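Local atomic coordinates of cyclohexadienyl dehydratase (Synthetic construct, PDB entry 5JOS), a protein that probably converts prephenate to phenylpyruvate, and arogenate to phenylalanine, by dehydration and decarboxylation, using a two-domain fold of the periplasmic solute-binding protein type. Residues Ala137-Gly142 against Tyr160-Glu165; Phe109-Leu114 against Ile179-Glu184; Glu127-Pro132 against Glu150-Ala155; Ser103-Thr108 against His206-Tyr211. All coordinates share one frame; numbering follows the deposited sequence.

Contact 1: residues Ala137-Gly142 against Tyr160-Glu165; sequences AVNPGG and YENNVE. With BEZ (benzoic acid), chain C.
The carbonyl oxygen of Val138 takes the backbone N-H of Tyr160, with 2.8 Å from Val138 O to Tyr160 N and a nearly straight N-H...O angle of 166°. The same oxygen lies at the edge of the Tyr160 ring, in its plane, 3.6 Å from Tyr160 CD1. Further along the ring, Tyr160 CE1 lies 3.6 Å from the methyl of Ala137; so small a side chain leaves room for a tyrosine beside strand 135-138, where Ile166 of helix 166-171 also packs on both residues. Ala137 and Val138 end strand 135-138, and Tyr160 directly follows its parallel neighbour 156-159, in the five-stranded mixed sheet of one lobe of the solute-binding fold; loops follow.

There a second bond joins two asparagines: Asn139 ND2 gives its N-H to Asn162 OD1 at 2.9 Å. Asn139 CG, between its backbone N and carbonyl carbon (chi1 58°), carries the amide toward Asn162. The acceptor lies in the amide plane of Asn139, yet the donor stands well above the carbonyl plane of Asn162, the two amides being turned 59° apart. Asn139 OD1 is held by Asn144, which fixes which way the amide faces. Pro140, rigid in the loop after the strand, sets CG 3.4 Å from Tyr160 O. On the type I turn Glu161-Val164, Asn163 N makes a weak hydrogen bond to benzoic acid O2.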
loop_
_atom_site.group_PDB
_atom_site.type_symbol
_atom_site.label_atom_id
_atom_site.label_comp_id
_atom_site.label_asym_id
_atom_site.label_seq_id
_atom_site.Cartn_x
_atom_site.Cartn_y
_atom_site.Cartn_z
ATOM N N ALA A 137 8.878 -4.479 -21.706
ATOM C CA ALA A 137 9.488 -3.157 -21.839
ATOM C C ALA A 137 10.018 -2.675 -20.546
ATOM O O ALA A 137 9.310 -2.723 -19.556
ATOM C CB ALA A 137 8.497 -2.147 -22.365
ATOM N N VAL A 138 11.284 -2.227 -20.535
ATOM C CA VAL A 138 11.813 -1.649 -19.330
ATOM C C VAL A 138 12.733 -0.490 -19.668
ATOM O O VAL A 138 13.278 -0.412 -20.794
ATOM C CB VAL A 138 12.628 -2.649 -18.521
ATOM C CG1 VAL A 138 11.795 -3.840 -18.108
ATOM C CG2 VAL A 138 13.820 -3.102 -19.331
ATOM N N ASN A 139 12.962 0.379 -18.677
ATOM C CA ASN A 139 14.019 1.378 -18.779
ATOM C C ASN A 139 15.343 0.758 -18.395
ATOM O O ASN A 139 15.377 -0.240 -17.706
ATOM C CB ASN A 139 13.713 2.594 -17.890
ATOM C CG ASN A 139 13.552 2.205 -16.425
ATOM O OD1 ASN A 139 12.791 1.298 -16.080
ATOM N ND2 ASN A 139 14.317 2.803 -15.594
ATOM N N PRO A 140 16.462 1.374 -18.801
ATOM C CA PRO A 140 17.730 0.811 -18.505
ATOM C C PRO A 140 18.192 1.072 -17.101
ATOM O O PRO A 140 17.977 2.141 -16.544
ATOM C CB PRO A 140 18.723 1.569 -19.429
ATOM C CG PRO A 140 17.932 2.640 -20.077
ATOM C CD PRO A 140 16.573 2.681 -19.468
ATOM N N GLY A 141 18.881 0.094 -16.575
ATOM C CA GLY A 141 19.923 0.366 -15.606
ATOM C C GLY A 141 19.487 0.187 -14.182
ATOM O O GLY A 141 20.295 0.330 -13.342
ATOM N N GLY A 142 18.224 -0.081 -13.892
ATOM C CA GLY A 142 17.807 -0.182 -12.449
ATOM C C GLY A 142 17.039 -1.480 -12.185
ATOM O O GLY A 142 17.199 -2.504 -12.875
ATOM N N TYR A 160 14.490 0.579 -23.164
ATOM C CA TYR A 160 14.188 1.886 -23.708
ATOM C C TYR A 160 15.147 2.922 -23.098
ATOM O O TYR A 160 16.408 2.749 -23.148
ATOM C CB TYR A 160 12.704 2.216 -23.506
ATOM C CG TYR A 160 11.808 1.305 -24.331
ATOM C CD1 TYR A 160 11.631 -0.009 -23.958
ATOM C CD2 TYR A 160 11.128 1.745 -25.453
ATOM C CE1 TYR A 160 10.860 -0.876 -24.717
ATOM C CE2 TYR A 160 10.281 0.880 -26.202
ATOM C CZ TYR A 160 10.166 -0.418 -25.806
ATOM O OH TYR A 160 9.382 -1.342 -26.485
ATOM N N GLU A 161 14.607 4.061 -22.676
ATOM C CA GLU A 161 15.389 5.062 -21.907
ATOM C C GLU A 161 14.402 5.618 -20.861
ATOM O O GLU A 161 13.169 5.505 -21.079
ATOM C CB GLU A 161 15.949 6.161 -22.757
ATOM C CG GLU A 161 17.079 5.800 -23.735
ATOM C CD GLU A 161 18.368 5.339 -23.095
ATOM O OE1 GLU A 161 18.628 5.648 -21.894
ATOM O OE2 GLU A 161 19.146 4.666 -23.838
ATOM N N ASN A 162 14.940 6.199 -19.794
ATOM C CA ASN A 162 14.118 6.569 -18.644
ATOM C C ASN A 162 13.082 7.610 -19.114
ATOM O O ASN A 162 11.983 7.482 -18.748
ATOM C CB ASN A 162 14.909 7.171 -17.500
ATOM C CG ASN A 162 15.843 6.173 -16.811
ATOM O OD1 ASN A 162 15.743 4.946 -16.954
ATOM N ND2 ASN A 162 16.734 6.701 -16.053
ATOM N N ASN A 163 13.392 8.576 -19.955
ATOM C CA ASN A 163 12.303 9.590 -20.295
ATOM C C ASN A 163 11.405 9.230 -21.470
ATOM O O ASN A 163 10.621 10.033 -21.911
ATOM C CB ASN A 163 12.874 10.971 -20.416
ATOM C CG ASN A 163 11.956 12.040 -19.871
ATOM O OD1 ASN A 163 11.258 11.837 -18.937
ATOM N ND2 ASN A 163 11.988 13.199 -20.475
ATOM N N VAL A 164 11.442 7.999 -21.918
ATOM C CA VAL A 164 10.596 7.601 -23.006
ATOM C C VAL A 164 9.283 7.245 -22.353
ATOM O O VAL A 164 9.260 6.629 -21.316
ATOM C CB VAL A 164 11.183 6.346 -23.747
ATOM C CG1 VAL A 164 10.151 5.620 -24.600
ATOM C CG2 VAL A 164 12.371 6.748 -24.621
ATOM N N GLU A 165 8.156 7.524 -22.997
ATOM C CA GLU A 165 6.886 7.049 -22.445
ATOM C C GLU A 165 6.608 5.601 -22.756
ATOM O O GLU A 165 5.829 5.268 -23.648
ATOM C CB GLU A 165 5.735 7.937 -22.974
ATOM C CG GLU A 165 5.938 9.377 -22.616
ATOM C CD GLU A 165 4.719 10.234 -22.947
ATOM O OE1 GLU A 165 4.207 10.119 -24.073
ATOM O OE2 GLU A 165 4.241 10.933 -22.023
HETATM C C BEZ C . 17.262 9.859 -18.981
HETATM O O1 BEZ C . 17.859 9.034 -18.231
HETATM O O2 BEZ C . 16.237 9.627 -19.719
HETATM C C1 BEZ C . 17.897 11.218 -18.978
HETATM C C2 BEZ C . 17.256 12.318 -19.522
HETATM C C3 BEZ C . 17.890 13.542 -19.527
HETATM C C4 BEZ C . 19.164 13.682 -19.019
HETATM C C5 BEZ C . 19.831 12.586 -18.539
HETATM C C6 BEZ C . 19.182 11.367 -18.489
#

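Contact 2: residues Phe109-Leu114 against Ile179-Glu184; sequences FGKTPL and ITDTVE
Thr182, which the contact covers more than any other residue here, stands at the first turn of helix 182-190 and puts its hydroxyl between two partners across the contact. Gly110 N donates to Thr182 OG1 at 2.9 Å, and Thr182 OG1 in turn donates to Thr112 OG1 at 2.8 Å. That relay needs a side chain able to accept and donate at once, which suits threonine, and with OG1 beside the backbone N (chi1 -60°) the hydroxyl reaches both. The Thr182 backbone N also bonds to Gly110 O, meeting it from above the carbonyl plane. A valine here would probably leave Gly110 N and the Thr112 hydroxyl without their shared partner.

Thr112, next in buried area, turns its OG1 beside its own backbone N (chi1 -67°) to meet that hydroxyl, while its amide gives Thr180 O a 3.0 Å bond from Thr112 N, almost head-on to the carbonyl. Beta-branched Thr112 and Thr180, an antiparallel hydrogen-bonded pair, suit strands. Lys111, bent at chi2, swings round until NZ forms a salt bridge with Asp181 OD1, 2.8 Å away and above the carboxylate plane. The ammonium is shared with Asn144 and Thr143, so the lysine probably offsets the carboxylate while tying in the start of helix 143-151.

Asp181 occupies the N-cap position of helix 182-190, though its carboxylate goes to Lys111 and makes no capping bond. Strand 111-116 runs antiparallel to strand 177-181 within the mixed sheet of one lobe of the periplasmic binding protein fold, beside the corner at Gly110 where the chain leaves the other sheet.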
loop_
_atom_site.group_PDB
_atom_site.type_symbol
_atom_site.label_atom_id
_atom_site.label_comp_id
_atom_site.label_asym_id
_atom_site.label_seq_id
_atom_site.Cartn_x
_atom_site.Cartn_y
_atom_site.Cartn_z
ATOM N N PHE A 109 3.360 -4.567 -2.293
ATOM C CA PHE A 109 3.728 -3.891 -3.487
ATOM C C PHE A 109 5.167 -4.111 -3.871
ATOM O O PHE A 109 5.915 -4.669 -3.101
ATOM C CB PHE A 109 3.403 -2.391 -3.328
ATOM C CG PHE A 109 4.296 -1.618 -2.400
ATOM C CD1 PHE A 109 4.014 -1.545 -1.047
ATOM C CD2 PHE A 109 5.323 -0.902 -2.874
ATOM C CE1 PHE A 109 4.827 -0.823 -0.203
ATOM C CE2 PHE A 109 6.145 -0.162 -2.049
ATOM C CZ PHE A 109 5.883 -0.110 -0.704
ATOM N N GLY A 110 5.546 -3.703 -5.094
ATOM C CA GLY A 110 6.936 -3.621 -5.487
ATOM C C GLY A 110 7.016 -3.299 -6.940
ATOM O O GLY A 110 6.989 -2.147 -7.290
ATOM N N LYS A 111 7.112 -4.333 -7.765
ATOM C CA LYS A 111 6.907 -4.237 -9.178
ATOM C C LYS A 111 5.525 -4.753 -9.538
ATOM O O LYS A 111 5.070 -5.709 -8.963
ATOM C CB LYS A 111 7.947 -5.077 -9.897
ATOM C CG LYS A 111 9.416 -4.743 -9.575
ATOM C CD LYS A 111 9.770 -3.313 -9.864
ATOM C CE LYS A 111 11.251 -2.977 -9.660
ATOM N NZ LYS A 111 11.329 -1.451 -9.823
ATOM N N THR A 112 4.925 -4.119 -10.542
ATOM C CA THR A 112 3.593 -4.451 -10.989
ATOM C C THR A 112 3.644 -4.371 -12.548
ATOM O O THR A 112 4.105 -3.361 -13.125
ATOM C CB THR A 112 2.562 -3.429 -10.458
ATOM O OG1 THR A 112 2.466 -3.542 -9.029
ATOM C CG2 THR A 112 1.143 -3.694 -10.966
ATOM N N PRO A 113 3.241 -5.442 -13.225
ATOM C CA PRO A 113 3.061 -5.262 -14.670
ATOM C C PRO A 113 1.927 -4.318 -15.054
ATOM O O PRO A 113 0.778 -4.327 -14.513
ATOM C CB PRO A 113 2.711 -6.649 -15.152
ATOM C CG PRO A 113 2.025 -7.291 -13.990
ATOM C CD PRO A 113 2.546 -6.654 -12.742
ATOM N N LEU A 114 2.212 -3.599 -16.083
ATOM C CA LEU A 114 1.206 -2.763 -16.718
ATOM C C LEU A 114 0.970 -3.224 -18.131
ATOM O O LEU A 114 1.927 -3.388 -18.905
ATOM C CB LEU A 114 1.797 -1.389 -16.739
ATOM C CG LEU A 114 1.020 -0.283 -17.463
ATOM C CD1 LEU A 114 -0.108 0.108 -16.585
ATOM C CD2 LEU A 114 1.967 0.901 -17.703
ATOM N N ILE A 179 7.297 -3.365 -16.998
ATOM C CA ILE A 179 7.639 -3.594 -15.609
ATOM C C ILE A 179 8.039 -2.315 -14.993
ATOM O O ILE A 179 8.941 -1.662 -15.504
ATOM C CB ILE A 179 8.832 -4.560 -15.421
ATOM C CG1 ILE A 179 8.521 -5.852 -16.108
ATOM C CG2 ILE A 179 9.154 -4.789 -13.979
ATOM C CD1 ILE A 179 7.321 -6.618 -15.576
ATOM N N THR A 180 7.342 -1.952 -13.893
ATOM C CA THR A 180 7.616 -0.707 -13.217
ATOM C C THR A 180 7.187 -0.817 -11.758
ATOM O O THR A 180 6.469 -1.743 -11.411
ATOM C CB THR A 180 6.892 0.425 -13.959
ATOM O OG1 THR A 180 7.262 1.680 -13.425
ATOM C CG2 THR A 180 5.457 0.277 -13.857
ATOM N N ASP A 181 7.586 0.141 -10.915
ATOM C CA ASP A 181 7.040 0.211 -9.549
ATOM C C ASP A 181 5.536 0.261 -9.506
ATOM O O ASP A 181 4.908 0.881 -10.356
ATOM C CB ASP A 181 7.551 1.417 -8.771
ATOM C CG ASP A 181 9.028 1.324 -8.461
ATOM O OD1 ASP A 181 9.594 0.249 -8.336
ATOM O OD2 ASP A 181 9.636 2.355 -8.342
ATOM N N THR A 182 4.979 -0.315 -8.439
ATOM C CA THR A 182 3.564 -0.416 -8.262
ATOM C C THR A 182 2.877 0.965 -8.421
ATOM O O THR A 182 1.861 1.096 -9.155
ATOM C CB THR A 182 3.212 -1.036 -6.949
ATOM O OG1 THR A 182 3.786 -2.339 -6.933
ATOM C CG2 THR A 182 1.704 -1.111 -6.777
ATOM N N VAL A 183 3.428 1.973 -7.762
ATOM C CA VAL A 183 2.803 3.257 -7.775
ATOM C C VAL A 183 2.653 3.801 -9.168
ATOM O O VAL A 183 1.620 4.309 -9.524
ATOM C CB VAL A 183 3.492 4.262 -6.845
ATOM C CG1 VAL A 183 4.843 4.704 -7.355
ATOM C CG2 VAL A 183 2.538 5.434 -6.677
ATOM N N GLU A 184 3.653 3.636 -10.000
ATOM C CA GLU A 184 3.577 4.072 -11.353
ATOM C C GLU A 184 2.617 3.279 -12.193
ATOM O O GLU A 184 1.920 3.867 -13.008
ATOM C CB GLU A 184 4.927 3.945 -12.050
ATOM C CG GLU A 184 5.879 4.902 -11.438
ATOM C CD GLU A 184 7.213 4.868 -12.113
ATOM O OE1 GLU A 184 8.145 4.924 -11.326
ATOM O OE2 GLU A 184 7.304 4.832 -13.381
#

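Contact 3: residues Glu127-Pro132 against Glu150-Ala155; sequences EDINRP and EHLKKA
Asn130 and Lys154 cross at a slant, the lysine's aliphatic stem passing the amide where the ends of two helices meet. Helix 126-129 and helix 143-151 both stop here, in a lobe of the solute-binding fold, and the chain leaving the second folds into a type I beta turn from Leu152 to Ala155. Asn130 is the centre of an inverse gamma turn, and with CG anti to its own N (chi1 -171°) its amide reaches over to that turn. Its OD1 accepts the Lys154 backbone N-H at 2.8 Å, the donor tilted 19° from the carbonyl plane. Meanwhile Asn130 ND2 lies against the lysine's methylenes, 3.3 Å from Lys154 CD, while the charged end leads away. With the amide cut back to an alanine, the Lys154 N-H would probably lose this acceptor and a gap would open beside the lysine stem.

Toward the buried side the contact turns apolar. Ile129 and Leu152, both buried, meet through methyl groups: Ile129 CG2 is 3.7 Å from Leu152 CD2, and Leu152 CD2 also lies 3.9 Å from Asn130 CB. Branched aliphatic residues suit this inner side, where Ile129 packs on Phe123 and Phe204, and Leu152 on Leu126. Ala155, small enough to let the chains come close, sets its CB 3.7 Å from Arg131 O, and its CA-H points to the same oxygen, Ala155 CA to Arg131 O being 3.3 Å.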
loop_
_atom_site.group_PDB
_atom_site.type_symbol
_atom_site.label_atom_id
_atom_site.label_comp_id
_atom_site.label_asym_id
_atom_site.label_seq_id
_atom_site.Cartn_x
_atom_site.Cartn_y
_atom_site.Cartn_z
ATOM N N GLU A 127 4.110 -16.798 -14.739
ATOM C CA GLU A 127 4.096 -17.796 -15.802
ATOM C C GLU A 127 3.517 -17.189 -17.076
ATOM O O GLU A 127 3.960 -17.489 -18.170
ATOM C CB GLU A 127 3.264 -19.062 -15.407
ATOM C CG GLU A 127 3.813 -19.924 -14.243
ATOM C CD GLU A 127 4.081 -19.149 -12.901
ATOM O OE1 GLU A 127 3.273 -18.261 -12.471
ATOM O OE2 GLU A 127 5.119 -19.425 -12.242
ATOM N N ASP A 128 2.476 -16.397 -16.923
ATOM C CA ASP A 128 1.774 -15.834 -18.062
ATOM C C ASP A 128 2.671 -14.860 -18.809
ATOM O O ASP A 128 2.511 -14.628 -19.997
ATOM C CB ASP A 128 0.562 -15.035 -17.557
ATOM C CG ASP A 128 -0.518 -15.922 -17.064
ATOM O OD1 ASP A 128 -0.289 -17.109 -17.163
ATOM O OD2 ASP A 128 -1.557 -15.457 -16.573
ATOM N N ILE A 129 3.577 -14.243 -18.062
ATOM C CA ILE A 129 4.364 -13.132 -18.564
ATOM C C ILE A 129 5.696 -13.619 -19.115
ATOM O O ILE A 129 6.153 -13.115 -20.149
ATOM C CB ILE A 129 4.535 -12.011 -17.490
ATOM C CG1 ILE A 129 3.148 -11.409 -17.165
ATOM C CG2 ILE A 129 5.496 -10.931 -17.970
ATOM C CD1 ILE A 129 3.079 -10.703 -15.845
ATOM N N ASN A 130 6.312 -14.562 -18.421
ATOM C CA ASN A 130 7.576 -15.109 -18.820
ATOM C C ASN A 130 7.411 -16.119 -19.995
ATOM O O ASN A 130 7.664 -17.313 -19.842
ATOM C CB ASN A 130 8.163 -15.804 -17.616
ATOM C CG ASN A 130 9.580 -16.236 -17.853
ATOM O OD1 ASN A 130 10.340 -15.609 -18.578
ATOM N ND2 ASN A 130 9.933 -17.330 -17.255
ATOM N N ARG A 131 6.966 -15.633 -21.155
ATOM C CA ARG A 131 6.749 -16.464 -22.375
ATOM C C ARG A 131 7.430 -15.789 -23.568
ATOM O O ARG A 131 7.497 -14.556 -23.627
ATOM C CB ARG A 131 5.275 -16.554 -22.733
ATOM C CG ARG A 131 4.431 -17.158 -21.671
ATOM C CD ARG A 131 4.836 -18.611 -21.562
ATOM N NE ARG A 131 3.913 -19.335 -20.716
ATOM C CZ ARG A 131 2.662 -19.608 -21.057
ATOM N NH1 ARG A 131 2.174 -19.224 -22.240
ATOM N NH2 ARG A 131 1.895 -20.268 -20.212
ATOM N N PRO A 132 7.851 -16.581 -24.565
ATOM C CA PRO A 132 8.721 -16.017 -25.623
ATOM C C PRO A 132 8.007 -15.048 -26.579
ATOM O O PRO A 132 8.621 -14.229 -27.241
ATOM C CB PRO A 132 9.250 -17.256 -26.367
ATOM C CG PRO A 132 8.363 -18.394 -25.956
ATOM C CD PRO A 132 7.616 -18.040 -24.705
ATOM N N GLU A 150 16.125 -11.167 -14.466
ATOM C CA GLU A 150 16.099 -12.229 -13.508
ATOM C C GLU A 150 14.905 -13.153 -13.687
ATOM O O GLU A 150 15.106 -14.333 -13.713
ATOM C CB GLU A 150 16.164 -11.717 -12.092
ATOM C CG GLU A 150 15.963 -12.836 -11.062
ATOM C CD GLU A 150 16.298 -12.398 -9.645
ATOM O OE1 GLU A 150 16.722 -11.232 -9.464
ATOM O OE2 GLU A 150 16.142 -13.226 -8.699
ATOM N N HIS A 151 13.706 -12.658 -13.834
ATOM C CA HIS A 151 12.538 -13.503 -13.667
ATOM C C HIS A 151 11.789 -13.602 -14.916
ATOM O O HIS A 151 10.813 -14.321 -14.980
ATOM C CB HIS A 151 11.562 -12.844 -12.682
ATOM C CG HIS A 151 12.127 -12.649 -11.318
ATOM N ND1 HIS A 151 12.246 -13.680 -10.427
ATOM C CD2 HIS A 151 12.645 -11.554 -10.705
ATOM C CE1 HIS A 151 12.806 -13.236 -9.313
ATOM N NE2 HIS A 151 13.052 -11.945 -9.458
ATOM N N LEU A 152 12.167 -12.847 -15.927
ATOM C CA LEU A 152 11.442 -12.935 -17.185
ATOM C C LEU A 152 12.340 -13.259 -18.385
ATOM O O LEU A 152 12.218 -12.638 -19.461
ATOM C CB LEU A 152 10.688 -11.649 -17.438
ATOM C CG LEU A 152 9.733 -11.204 -16.334
ATOM C CD1 LEU A 152 9.248 -9.789 -16.663
ATOM C CD2 LEU A 152 8.538 -12.165 -16.193
ATOM N N LYS A 153 13.190 -14.259 -18.186
ATOM C CA LYS A 153 14.202 -14.637 -19.166
ATOM C C LYS A 153 13.616 -15.212 -20.450
ATOM O O LYS A 153 14.277 -15.176 -21.453
ATOM C CB LYS A 153 15.129 -15.698 -18.595
ATOM C CG LYS A 153 15.989 -15.151 -17.473
ATOM C CD LYS A 153 17.068 -16.158 -17.082
ATOM C CE LYS A 153 18.238 -15.512 -16.333
ATOM N NZ LYS A 153 18.026 -15.469 -14.857
ATOM N N LYS A 154 12.410 -15.764 -20.435
ATOM C CA LYS A 154 11.862 -16.334 -21.675
ATOM C C LYS A 154 11.168 -15.328 -22.573
ATOM O O LYS A 154 10.850 -15.633 -23.708
ATOM C CB LYS A 154 10.882 -17.424 -21.346
ATOM C CG LYS A 154 11.534 -18.555 -20.571
ATOM C CD LYS A 154 10.473 -19.350 -19.862
ATOM C CE LYS A 154 11.116 -20.280 -18.875
ATOM N NZ LYS A 154 10.336 -21.517 -18.974
ATOM N N ALA A 155 10.941 -14.136 -22.038
ATOM C CA ALA A 155 10.281 -13.070 -22.749
ATOM C C ALA A 155 11.292 -12.271 -23.590
ATOM O O ALA A 155 12.480 -12.364 -23.395
ATOM C CB ALA A 155 9.624 -12.152 -21.755
#

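Contact 4: residues Ser103-Thr108 against His206-Tyr211; sequences SDPYMT and HSEKGY
This contact belongs to a three-stranded antiparallel sheet, joining its middle strand 205-213 to edge strand 107-109 and the loop leading into it. Past the end of regular pairing, one side chain joins the backbone bonds: Ser103 OG accepts the Tyr211 backbone N-H at 2.9 Å and donates to Asp104 O, a double role that fits serine, while Ser103 N bonds to Tyr211 O. Tyr106 N gives its hydrogen to Lys209 O, and Lys209 N to Met107 O at 2.9 Å.

Tyr106 CG sits between backbone N and carbonyl carbon (chi1 61°), which brings the ring beside Tyr211. The two rings form an offset stack, centroids 4.2 Å apart and planes at 10°, with Tyr211 OH over the centre of the Tyr106 ring. On the opposite face lies Lys209 CB, a CH-pi contact 4.0 Å from the centroid of Tyr106; a tyrosine suits the place because its flat ring fits between the two. Pro105 CB rests against the Glu208 carboxylate, 3.6 Å from Glu208 CD.

Tyr211 OH is held by Asp49 and Tyr237, and Lys209 NZ by Gly89, Thr91 and Tyr33. Leu228 of helix 218-233 packs on Ser103 and Tyr211, while helix 236-245 covers Met107 through Tyr241 and Leu245.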
loop_
_atom_site.group_PDB
_atom_site.type_symbol
_atom_site.label_atom_id
_atom_site.label_comp_id
_atom_site.label_asym_id
_atom_site.label_seq_id
_atom_site.Cartn_x
_atom_site.Cartn_y
_atom_site.Cartn_z
ATOM N N SER A 103 1.217 -3.628 12.436
ATOM C CA SER A 103 0.178 -4.551 12.064
ATOM C C SER A 103 0.616 -5.490 10.974
ATOM O O SER A 103 1.529 -5.212 10.262
ATOM C CB SER A 103 -1.039 -3.772 11.549
ATOM O OG SER A 103 -0.925 -3.255 10.264
ATOM N N ASP A 104 -0.140 -6.558 10.801
ATOM C CA ASP A 104 -0.052 -7.333 9.589
ATOM C C ASP A 104 -0.305 -6.408 8.373
ATOM O O ASP A 104 -0.930 -5.353 8.505
ATOM C CB ASP A 104 -1.087 -8.450 9.572
ATOM C CG ASP A 104 -0.866 -9.453 10.634
ATOM O OD1 ASP A 104 0.263 -9.679 11.019
ATOM O OD2 ASP A 104 -1.848 -10.046 11.053
ATOM N N PRO A 105 0.159 -6.817 7.204
ATOM C CA PRO A 105 0.196 -5.898 6.074
ATOM C C PRO A 105 -1.161 -5.767 5.491
ATOM O O PRO A 105 -1.912 -6.691 5.494
ATOM C CB PRO A 105 1.188 -6.560 5.129
ATOM C CG PRO A 105 1.238 -8.005 5.540
ATOM C CD PRO A 105 1.066 -7.978 7.021
ATOM N N TYR A 106 -1.555 -4.585 5.081
ATOM C CA TYR A 106 -2.818 -4.469 4.371
ATOM C C TYR A 106 -2.685 -4.244 2.854
ATOM O O TYR A 106 -3.697 -4.206 2.131
ATOM C CB TYR A 106 -3.675 -3.335 4.959
ATOM C CG TYR A 106 -3.075 -1.985 4.888
ATOM C CD1 TYR A 106 -2.245 -1.545 5.877
ATOM C CD2 TYR A 106 -3.352 -1.116 3.858
ATOM C CE1 TYR A 106 -1.651 -0.301 5.801
ATOM C CE2 TYR A 106 -2.783 0.128 3.795
ATOM C CZ TYR A 106 -1.970 0.545 4.807
ATOM O OH TYR A 106 -1.426 1.798 4.846
ATOM N N MET A 107 -1.443 -4.084 2.404
ATOM C CA MET A 107 -1.128 -4.039 1.012
ATOM C C MET A 107 0.277 -4.523 0.799
ATOM O O MET A 107 1.212 -4.227 1.603
ATOM C CB MET A 107 -1.216 -2.573 0.523
ATOM C CG MET A 107 -1.219 -2.495 -0.985
ATOM S SD MET A 107 -1.262 -0.748 -1.389
ATOM C CE MET A 107 -2.922 -0.375 -0.760
ATOM N N THR A 108 0.458 -5.249 -0.296
ATOM C CA THR A 108 1.798 -5.621 -0.782
ATOM C C THR A 108 2.118 -4.927 -2.093
ATOM O O THR A 108 1.222 -4.610 -2.835
ATOM C CB THR A 108 1.963 -7.107 -0.935
ATOM O OG1 THR A 108 0.946 -7.616 -1.784
ATOM C CG2 THR A 108 1.731 -7.811 0.448
ATOM N N HIS A 206 7.678 -6.828 -3.104
ATOM C CA HIS A 206 8.872 -6.894 -2.261
ATOM C C HIS A 206 8.720 -6.089 -1.009
ATOM O O HIS A 206 9.601 -6.055 -0.205
ATOM C CB HIS A 206 10.163 -6.454 -3.000
ATOM C CG HIS A 206 10.133 -5.083 -3.596
ATOM N ND1 HIS A 206 9.824 -3.938 -2.891
ATOM C CD2 HIS A 206 10.449 -4.670 -4.844
ATOM C CE1 HIS A 206 9.870 -2.900 -3.697
ATOM N NE2 HIS A 206 10.278 -3.321 -4.876
ATOM N N SER A 207 7.642 -5.342 -0.892
ATOM C CA SER A 207 7.385 -4.581 0.259
ATOM C C SER A 207 5.923 -4.660 0.731
ATOM O O SER A 207 5.058 -5.210 0.088
ATOM C CB SER A 207 7.742 -3.122 0.050
ATOM O OG SER A 207 9.046 -2.987 -0.447
ATOM N N GLU A 208 5.667 -4.038 1.861
ATOM C CA GLU A 208 4.311 -3.978 2.376
ATOM C C GLU A 208 4.031 -2.736 3.183
ATOM O O GLU A 208 4.954 -2.010 3.640
ATOM C CB GLU A 208 4.043 -5.271 3.186
ATOM C CG GLU A 208 4.874 -5.414 4.397
ATOM C CD GLU A 208 4.804 -6.812 5.092
ATOM O OE1 GLU A 208 4.772 -7.849 4.431
ATOM O OE2 GLU A 208 4.720 -6.845 6.331
ATOM N N LYS A 209 2.754 -2.455 3.327
ATOM C CA LYS A 209 2.302 -1.340 4.103
ATOM C C LYS A 209 1.619 -1.903 5.328
ATOM O O LYS A 209 0.878 -2.894 5.248
ATOM C CB LYS A 209 1.186 -0.535 3.387
ATOM C CG LYS A 209 1.422 0.010 1.972
ATOM C CD LYS A 209 2.445 1.035 2.013
ATOM C CE LYS A 209 2.485 1.834 0.711
ATOM N NZ LYS A 209 3.589 2.819 0.981
ATOM N N GLY A 210 1.744 -1.179 6.427
ATOM C CA GLY A 210 1.174 -1.639 7.687
ATOM C C GLY A 210 0.839 -0.416 8.501
ATOM O O GLY A 210 1.241 0.740 8.175
ATOM N N TYR A 211 0.051 -0.636 9.549
ATOM C CA TYR A 211 -0.229 0.429 10.538
ATOM C C TYR A 211 0.796 0.360 11.685
ATOM O O TYR A 211 1.069 -0.664 12.222
ATOM C CB TYR A 211 -1.683 0.404 11.003
ATOM C CG TYR A 211 -2.624 0.470 9.807
ATOM C CD1 TYR A 211 -2.565 1.489 8.933
ATOM C CD2 TYR A 211 -3.522 -0.528 9.559
ATOM C CE1 TYR A 211 -3.407 1.533 7.830
ATOM C CE2 TYR A 211 -4.399 -0.471 8.487
ATOM C CZ TYR A 211 -4.290 0.534 7.599
ATOM O OH TYR A 211 -5.079 0.554 6.467
HETATM O O HOH W 1 3.679 -6.795 9.568
HETATM O O HOH W 2 -0.110 2.998 7.170
#

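Contacts 1 and 2 share the five-stranded mixed sheet of one lobe, where strands 135-138 and 177-181 are neighbours; their centres lie about 14 Å apart and Val138 packs on Ile179. Contact 3, about 16 Å from contact 2, lies at helix ends beside that sheet, Leu152 meeting Ile179 and Ile129 meeting Pro113. Contact 4 belongs to the three-stranded sheet, about 28 Å from contact 1 between centres. Along the chain contact 4 encloses contact 2, which encloses contacts 1 and 3, whose segments alternate. The chain passes between the sheets at Gly110, and Phe109 bonds to His206 and Ser207, consistent with the two-lobed plan of periplasmic binding proteins.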